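Local coordinates for protein regulator of polyketide synthase expression (Bifidobacterium adolescentis, PDB 3ONQ) that is of unknown function but carries a C-terminal PucR-type helix-turn-helix domain and probably binds DNA to regulate transcription, at residues Thr22-Leu27 with Met45-Trp50; Glu84-Gly89 with Leu95-Cys100. All blocks are in the same frame, centred on the assembly; numbering follows the deposited sequence.

Contact 1 of 2, residues Thr22-Leu27 with Met45-Trp50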
ATOM      1  N   THR B  22     -19.111 -13.353  18.311  1.00 40.22           N
ATOM      2  CA  THR B  22     -17.953 -14.185  18.630  1.00 43.80           C
ATOM      3  C   THR B  22     -17.230 -14.603  17.350  1.00 43.23           C
ATOM      4  O   THR B  22     -16.007 -14.503  17.254  1.00 44.58           O
ATOM      5  CB  THR B  22     -18.343 -15.448  19.396  1.00 45.68           C
ATOM      6  OG1 THR B  22     -19.028 -15.085  20.598  1.00 54.22           O
ATOM      7  CG2 THR B  22     -17.098 -16.249  19.749  1.00 44.27           C
ATOM      8  N   THR B  23     -17.991 -15.075  16.369  1.00 36.93           N
ATOM      9  CA  THR B  23     -17.417 -15.453  15.080  1.00 38.33           C
ATOM     10  C   THR B  23     -16.891 -14.219  14.356  1.00 33.66           C
ATOM     11  O   THR B  23     -15.810 -14.240  13.754  1.00 35.61           O
ATOM     12  CB  THR B  23     -18.443 -16.206  14.189  1.00 42.20           C
ATOM     13  OG1 THR B  23     -18.884 -17.384  14.874  1.00 45.96           O
ATOM     14  CG2 THR B  23     -17.808 -16.624  12.870  1.00 34.20           C
ATOM     15  N   ILE B  24     -17.644 -13.131  14.430  1.00 31.06           N
ATOM     16  CA  ILE B  24     -17.218 -11.905  13.788  1.00 27.08           C
ATOM     17  C   ILE B  24     -15.896 -11.430  14.417  1.00 31.69           C
ATOM     18  O   ILE B  24     -14.990 -10.979  13.714  1.00 27.74           O
ATOM     19  CB  ILE B  24     -18.295 -10.820  13.888  1.00 25.46           C
ATOM     20  CG1 ILE B  24     -19.584 -11.314  13.223  1.00 32.30           C
ATOM     21  CG2 ILE B  24     -17.821  -9.516  13.236  1.00 23.38           C
ATOM     22  CD1 ILE B  24     -20.724 -10.339  13.288  1.00 31.63           C
ATOM     23  N   GLU B  25     -15.790 -11.550  15.735  1.00 29.63           N
ATOM     24  CA  GLU B  25     -14.571 -11.159  16.439  1.00 35.28           C
ATOM     25  C   GLU B  25     -13.387 -12.046  16.033  1.00 32.79           C
ATOM     26  O   GLU B  25     -12.307 -11.548  15.710  1.00 33.61           O
ATOM     27  CB  GLU B  25     -14.769 -11.221  17.955  1.00 32.47           C
ATOM     28  CG  GLU B  25     -13.530 -10.785  18.741  1.00 36.14           C
ATOM     29  CD  GLU B  25     -13.631 -11.097  20.223  1.00 40.11           C
ATOM     30  OE1 GLU B  25     -14.108 -12.196  20.566  1.00 44.91           O
ATOM     31  OE2 GLU B  25     -13.232 -10.246  21.045  1.00 38.54           O
ATOM     32  N   ARG B  26     -13.595 -13.360  16.053  1.00 30.09           N
ATOM     33  CA  ARG B  26     -12.514 -14.282  15.744  1.00 28.82           C
ATOM     34  C   ARG B  26     -12.040 -14.055  14.320  1.00 35.80           C
ATOM     35  O   ARG B  26     -10.835 -14.120  14.040  1.00 28.50           O
ATOM     36  CB  ARG B  26     -12.933 -15.738  15.944  1.00 33.53           C
ATOM     37  CG  ARG B  26     -11.843 -16.732  15.559  1.00 47.16           C
ATOM     38  CD  ARG B  26     -12.249 -18.173  15.857  1.00 64.38           C
ATOM     39  NE  ARG B  26     -13.700 -18.376  15.835  1.00 79.81           N
ATOM     40  CZ  ARG B  26     -14.424 -18.635  14.745  1.00 82.05           C
ATOM     41  NH1 ARG B  26     -13.848 -18.719  13.548  1.00 79.23           N
ATOM     42  NH2 ARG B  26     -15.739 -18.802  14.854  1.00 79.45           N
ATOM     43  N   LEU B  27     -12.992 -13.785  13.428  1.00 28.83           N
ATOM     44  CA  LEU B  27     -12.675 -13.522  12.026  1.00 27.41           C
ATOM     45  C   LEU B  27     -11.868 -12.236  11.875  1.00 29.30           C
ATOM     46  O   LEU B  27     -10.888 -12.196  11.134  1.00 26.90           O
ATOM     47  CB  LEU B  27     -13.944 -13.455  11.172  1.00 28.39           C
ATOM     48  CG  LEU B  27     -13.749 -13.106   9.696  1.00 36.63           C
ATOM     49  CD1 LEU B  27     -12.928 -14.178   8.978  1.00 30.66           C
ATOM     50  CD2 LEU B  27     -15.107 -12.910   8.995  1.00 41.85           C
HETATM   51  N   MSE B  45     -14.678  -4.599  11.414  1.00 29.29           N
HETATM   52  CA  MSE B  45     -14.439  -3.802  12.615  1.00 33.79           C
HETATM   53  C   MSE B  45     -15.591  -2.801  12.805  1.00 35.10           C
HETATM   54  O   MSE B  45     -16.043  -2.559  13.925  1.00 32.70           O
HETATM   55  CB  MSE B  45     -13.092  -3.088  12.534  1.00 23.53           C
HETATM   56  CG  MSE B  45     -11.903  -4.051  12.526  1.00 37.75           C
HETATM   57 SE   MSE B  45     -11.691  -4.929  14.256  0.79 35.03          SE
HETATM   58  CE  MSE B  45     -10.562  -3.547  15.057  1.00 32.16           C
ATOM     59  N   ASN B  46     -16.066  -2.228  11.706  1.00 29.58           N
ATOM     60  CA  ASN B  46     -17.267  -1.387  11.763  1.00 35.35           C
ATOM     61  C   ASN B  46     -18.417  -2.093  12.462  1.00 34.34           C
ATOM     62  O   ASN B  46     -19.050  -1.546  13.350  1.00 38.26           O
ATOM     63  CB  ASN B  46     -17.721  -1.033  10.353  1.00 48.59           C
ATOM     64  CG  ASN B  46     -17.384   0.378   9.968  1.00 63.51           C
ATOM     65  OD1 ASN B  46     -17.548   1.305  10.762  1.00 75.55           O
ATOM     66  ND2 ASN B  46     -16.919   0.558   8.734  1.00 64.01           N
ATOM     67  N   ILE B  47     -18.696  -3.319  12.034  1.00 35.11           N
ATOM     68  CA  ILE B  47     -19.791  -4.107  12.588  1.00 32.71           C
ATOM     69  C   ILE B  47     -19.611  -4.354  14.077  1.00 37.38           C
ATOM     70  O   ILE B  47     -20.578  -4.370  14.838  1.00 40.74           O
ATOM     71  CB  ILE B  47     -19.909  -5.456  11.840  1.00 32.09           C
ATOM     72  CG1 ILE B  47     -20.565  -5.238  10.479  1.00 33.32           C
ATOM     73  CG2 ILE B  47     -20.691  -6.464  12.654  1.00 32.41           C
ATOM     74  CD1 ILE B  47     -20.098  -6.212   9.407  1.00 25.37           C
ATOM     75  N   LEU B  48     -18.359  -4.550  14.489  1.00 36.24           N
ATOM     76  CA  LEU B  48     -18.035  -4.774  15.891  1.00 32.22           C
ATOM     77  C   LEU B  48     -18.125  -3.497  16.723  1.00 38.43           C
ATOM     78  O   LEU B  48     -18.179  -3.562  17.950  1.00 43.02           O
ATOM     79  CB  LEU B  48     -16.630  -5.372  16.023  1.00 33.94           C
ATOM     80  CG  LEU B  48     -16.508  -6.858  15.672  1.00 31.70           C
ATOM     81  CD1 LEU B  48     -15.049  -7.293  15.720  1.00 31.03           C
ATOM     82  CD2 LEU B  48     -17.353  -7.691  16.631  1.00 29.75           C
ATOM     83  N   GLY B  49     -18.115  -2.341  16.065  1.00 37.29           N
ATOM     84  CA  GLY B  49     -18.288  -1.079  16.767  1.00 41.29           C
ATOM     85  C   GLY B  49     -17.068  -0.171  16.746  1.00 42.98           C
ATOM     86  O   GLY B  49     -17.069   0.906  17.334  1.00 41.67           O
ATOM     87  N   TRP B  50     -16.017  -0.597  16.065  1.00 32.75           N
ATOM     88  CA  TRP B  50     -14.841   0.243  15.957  1.00 36.16           C
ATOM     89  C   TRP B  50     -15.006   1.274  14.848  1.00 43.42           C
ATOM     90  O   TRP B  50     -14.688   1.017  13.678  1.00 48.32           O
ATOM     91  CB  TRP B  50     -13.611  -0.600  15.693  1.00 24.48           C
ATOM     92  CG  TRP B  50     -13.317  -1.586  16.750  1.00 33.52           C
ATOM     93  CD1 TRP B  50     -14.082  -2.653  17.124  1.00 28.64           C
ATOM     94  CD2 TRP B  50     -12.133  -1.637  17.554  1.00 27.55           C
ATOM     95  NE1 TRP B  50     -13.460  -3.350  18.130  1.00 31.87           N
ATOM     96  CE2 TRP B  50     -12.255  -2.750  18.407  1.00 27.88           C
ATOM     97  CE3 TRP B  50     -10.981  -0.850  17.628  1.00 29.73           C
ATOM     98  CZ2 TRP B  50     -11.268  -3.101  19.325  1.00 30.73           C
ATOM     99  CZ3 TRP B  50      -9.995  -1.197  18.556  1.00 31.41           C
ATOM    100  CH2 TRP B  50     -10.152  -2.307  19.390  1.00 30.05           C
TER

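Contact 2 of 2, residues Glu84-Gly89 with Leu95-Cys100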
ATOM      1  N   GLU B  84     -15.328   0.275  25.561  1.00 42.00           N
ATOM      2  CA  GLU B  84     -16.373  -0.666  25.170  1.00 46.23           C
ATOM      3  C   GLU B  84     -15.981  -1.601  24.030  1.00 45.39           C
ATOM      4  O   GLU B  84     -16.801  -2.385  23.560  1.00 51.29           O
ATOM      5  CB  GLU B  84     -17.655   0.075  24.819  1.00 56.94           C
ATOM      6  CG  GLU B  84     -17.448   1.412  24.150  1.00 65.82           C
ATOM      7  CD  GLU B  84     -18.734   2.206  24.104  1.00 78.34           C
ATOM      8  OE1 GLU B  84     -19.807   1.594  24.298  1.00 82.51           O
ATOM      9  OE2 GLU B  84     -18.679   3.432  23.887  1.00 82.04           O
ATOM     10  N   HIS B  85     -14.735  -1.516  23.583  1.00 32.12           N
ATOM     11  CA  HIS B  85     -14.268  -2.405  22.526  1.00 34.51           C
ATOM     12  C   HIS B  85     -12.939  -3.026  22.898  1.00 35.60           C
ATOM     13  O   HIS B  85     -11.981  -2.314  23.209  1.00 29.08           O
ATOM     14  CB  HIS B  85     -14.125  -1.641  21.215  1.00 36.17           C
ATOM     15  CG  HIS B  85     -15.347  -0.863  20.846  1.00 44.04           C
ATOM     16  ND1 HIS B  85     -16.576  -1.458  20.653  1.00 45.17           N
ATOM     17  CD2 HIS B  85     -15.535   0.465  20.646  1.00 46.99           C
ATOM     18  CE1 HIS B  85     -17.467  -0.532  20.347  1.00 49.37           C
ATOM     19  NE2 HIS B  85     -16.862   0.642  20.334  1.00 52.77           N
ATOM     20  N   VAL B  86     -12.898  -4.354  22.889  1.00 30.88           N
ATOM     21  CA  VAL B  86     -11.644  -5.076  22.942  1.00 31.95           C
ATOM     22  C   VAL B  86     -11.789  -6.391  22.161  1.00 37.62           C
ATOM     23  O   VAL B  86     -12.657  -7.216  22.458  1.00 40.67           O
ATOM     24  CB  VAL B  86     -11.150  -5.281  24.398  1.00 32.63           C
ATOM     25  CG1 VAL B  86     -12.164  -6.038  25.205  1.00 34.67           C
ATOM     26  CG2 VAL B  86      -9.791  -5.991  24.418  1.00 36.46           C
ATOM     27  N   VAL B  87     -10.969  -6.546  21.126  1.00 31.97           N
ATOM     28  CA  VAL B  87     -10.937  -7.774  20.334  1.00 26.32           C
ATOM     29  C   VAL B  87      -9.934  -8.730  20.940  1.00 31.66           C
ATOM     30  O   VAL B  87      -8.748  -8.398  21.075  1.00 27.57           O
ATOM     31  CB  VAL B  87     -10.545  -7.489  18.878  1.00 27.37           C
ATOM     32  CG1 VAL B  87     -10.275  -8.799  18.125  1.00 24.07           C
ATOM     33  CG2 VAL B  87     -11.654  -6.677  18.195  1.00 28.43           C
ATOM     34  N   ILE B  88     -10.411  -9.914  21.309  1.00 29.45           N
ATOM     35  CA  ILE B  88      -9.579 -10.897  21.994  1.00 27.86           C
ATOM     36  C   ILE B  88      -9.491 -12.164  21.171  1.00 34.68           C
ATOM     37  O   ILE B  88     -10.487 -12.608  20.604  1.00 29.14           O
ATOM     38  CB  ILE B  88     -10.152 -11.228  23.381  1.00 29.94           C
ATOM     39  CG1 ILE B  88     -10.256  -9.948  24.216  1.00 27.17           C
ATOM     40  CG2 ILE B  88      -9.307 -12.297  24.088  1.00 25.50           C
ATOM     41  CD1 ILE B  88     -10.676 -10.178  25.650  1.00 31.57           C
ATOM     42  N   GLY B  89      -8.297 -12.741  21.094  1.00 32.34           N
ATOM     43  CA  GLY B  89      -8.104 -13.975  20.347  1.00 33.73           C
ATOM     44  C   GLY B  89      -6.913 -14.755  20.865  1.00 34.11           C
ATOM     45  O   GLY B  89      -6.100 -14.237  21.624  1.00 33.72           O
ATOM     46  N   LEU B  95      -2.730 -15.507  24.590  1.00 29.80           N
ATOM     47  CA  LEU B  95      -3.955 -14.733  24.411  1.00 28.62           C
ATOM     48  C   LEU B  95      -3.544 -13.312  24.048  1.00 29.55           C
ATOM     49  O   LEU B  95      -2.716 -12.713  24.732  1.00 29.36           O
ATOM     50  CB  LEU B  95      -4.791 -14.732  25.694  1.00 26.75           C
ATOM     51  CG  LEU B  95      -6.130 -13.988  25.659  1.00 33.55           C
ATOM     52  CD1 LEU B  95      -7.138 -14.662  26.554  1.00 37.92           C
ATOM     53  CD2 LEU B  95      -5.965 -12.508  26.055  1.00 34.62           C
ATOM     54  N   LEU B  96      -4.099 -12.785  22.959  1.00 23.96           N
ATOM     55  CA  LEU B  96      -3.824 -11.410  22.544  1.00 24.83           C
ATOM     56  C   LEU B  96      -5.109 -10.607  22.625  1.00 26.70           C
ATOM     57  O   LEU B  96      -6.171 -11.093  22.244  1.00 25.64           O
ATOM     58  CB  LEU B  96      -3.275 -11.347  21.113  1.00 26.76           C
ATOM     59  CG  LEU B  96      -1.788 -11.613  20.872  1.00 30.30           C
ATOM     60  CD1 LEU B  96      -1.358 -12.908  21.498  1.00 26.83           C
ATOM     61  CD2 LEU B  96      -1.475 -11.607  19.373  1.00 33.94           C
ATOM     62  N   ALA B  97      -5.001  -9.381  23.124  1.00 20.78           N
ATOM     63  CA  ALA B  97      -6.142  -8.496  23.256  1.00 25.76           C
ATOM     64  C   ALA B  97      -5.811  -7.156  22.629  1.00 27.72           C
ATOM     65  O   ALA B  97      -4.800  -6.530  22.970  1.00 25.91           O
ATOM     66  CB  ALA B  97      -6.502  -8.306  24.726  1.00 22.90           C
ATOM     67  N   LEU B  98      -6.679  -6.723  21.722  1.00 23.67           N
ATOM     68  CA  LEU B  98      -6.564  -5.434  21.076  1.00 26.19           C
ATOM     69  C   LEU B  98      -7.622  -4.518  21.675  1.00 29.82           C
ATOM     70  O   LEU B  98      -8.817  -4.732  21.473  1.00 26.84           O
ATOM     71  CB  LEU B  98      -6.819  -5.587  19.583  1.00 23.38           C
ATOM     72  CG  LEU B  98      -6.815  -4.287  18.779  1.00 29.50           C
ATOM     73  CD1 LEU B  98      -5.382  -3.820  18.546  1.00 23.69           C
ATOM     74  CD2 LEU B  98      -7.539  -4.492  17.461  1.00 34.17           C
ATOM     75  N   ALA B  99      -7.190  -3.500  22.414  1.00 22.64           N
ATOM     76  CA  ALA B  99      -8.133  -2.587  23.059  1.00 25.70           C
ATOM     77  C   ALA B  99      -8.296  -1.294  22.273  1.00 30.25           C
ATOM     78  O   ALA B  99      -7.331  -0.741  21.733  1.00 30.27           O
ATOM     79  CB  ALA B  99      -7.692  -2.279  24.491  1.00 25.64           C
ATOM     80  N   CYS B 100      -9.522  -0.804  22.214  1.00 24.27           N
ATOM     81  CA  CYS B 100      -9.751   0.495  21.616  1.00 24.92           C
ATOM     82  C   CYS B 100      -9.365   1.558  22.641  1.00 28.30           C
ATOM     83  O   CYS B 100      -9.793   1.507  23.798  1.00 29.59           O
ATOM     84  CB  CYS B 100     -11.217   0.664  21.191  1.00 27.89           C
ATOM     85  SG  CYS B 100     -11.535   2.300  20.500  1.00 38.27           S
TER
HETATM   86  O   HOH W   1     -12.040   0.036  24.769  1.00 28.67           O

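Contact 1 of 2, residues Thr22-Leu27 with Met45-Trp50
I24 meets I47 and L48 where two neighbouring helices of the N-terminal region, 21-33 and 39-48, pack against each other in an antiparallel helical hairpin joined by a short connection. The contact is small, 174 Å² in all, and no hydrogen bond crosses it. Its apolar part rests on the two branches of I24. The methyl CG2, anti to the backbone N (chi1 -59° for CG1), lies against the fork of L48, with I24 CG2 3.8 Å from L48 CG and almost as near L48 CD2; the two side chains slide past each other in opposite directions. The longer branch extends fully, chi2 179°, and takes I24 CD1 to 3.9 Å from I47 CG2, the isoleucines crossing at about a right angle. The remaining methyl of the leucine presses on backbone: L48 CD1 lies 4.0 Å from E25 CA, and E25 and L48 are also the closest CA pair, 7.3 Å from E25 CA to L48 CA. L15 of helix 11-15 also packs on I24, A28 adds to the cover of L48, and T23 of a second subunit touches I24, which places this hairpin at a subunit interface.

Polar groups serve other partners. The E25 carboxylate leaves the helix pair: its OE2 forms a salt bridge with R75 and accepts a hydrogen bond from I88 N. At the end of helix 39-48, G49 takes positive phi and closes a Schellman motif, W50 N bonding to M45 O at 2.9 Å and G49 N to N46 O at 3.0 Å. Over one face of the W50 indole, the CE methyl of the selenomethionine M45 stands 3.5 Å above the ring plane, displaced toward the rim.

Contact 2 of 2, residues Glu84-Gly89 with Leu95-Cys100
An antiparallel beta hairpin, strands 86-91 and 94-100, forms one margin of the five-stranded mixed sheet counted within this chain, and H85-G89 pairs with L96-C100 along it. The axes run 172° apart in direction. V87 and L98 are a hydrogen-bonded pair, with L98 N to V87 O at 2.7 Å nearly straight at its hydrogen and V87 N to L98 O at 2.8 Å more bent (144°). G89 and L96 form the next such pair, their two bonds lying nearly along the C=O axes. Just before strand 86-91, C100 N still donates to H85 O, 3.1 Å away, and water 1 donates to both H85 O and C100 O, bridging the two carbonyls. Between these pairs, CA-H...O contacts run from V86 to L98 O and from I88 to L96 O.

V86, I88, A97 and A99 share one face, where A97 CB fits between V86 CG2, at 4.0 Å, and I88 CG1. With chi1 at -58°, the other branch of I88, CG2, stands beside the carbonyl carbon and rests on the fork of L95, 3.9 Å from L95 CD2; S71 and R75 of helix 67-80 cover I88. V87, L96 and L98 occupy the other face, under F29 and L32 of helix 21-33, with L96 also reaching helix 132-149. At the H85-C100 end, the H85 side chain lies about 3 Å from a bound sulfate, probably from the crystallisation liquor, and its ring meets that of W50, while H85 CB packs on C100 CB at 3.7 Å.

Overall arrangement
Contact 2 is a buried pairing within the sheet, whereas contact 1, farther from the chain's centre, is a partly buried helix-helix touch that borders a second subunit. The chemistry follows: backbone hydrogen bonds hold 84-89 to 95-100, with apolar packing on both faces, while 22-27 and 45-50 meet through a few aliphatic side chains and a patch of backbone. They hold different elements but adjoin, their centres about 11 Å apart. Helix 21-33 serves both, packing on helix 39-48 and lying over the sheet face that carries V87 and L98. The carboxylate of E25 reaches across to the hairpin, and W50 CH2 sits 3.3 Å from C100 N.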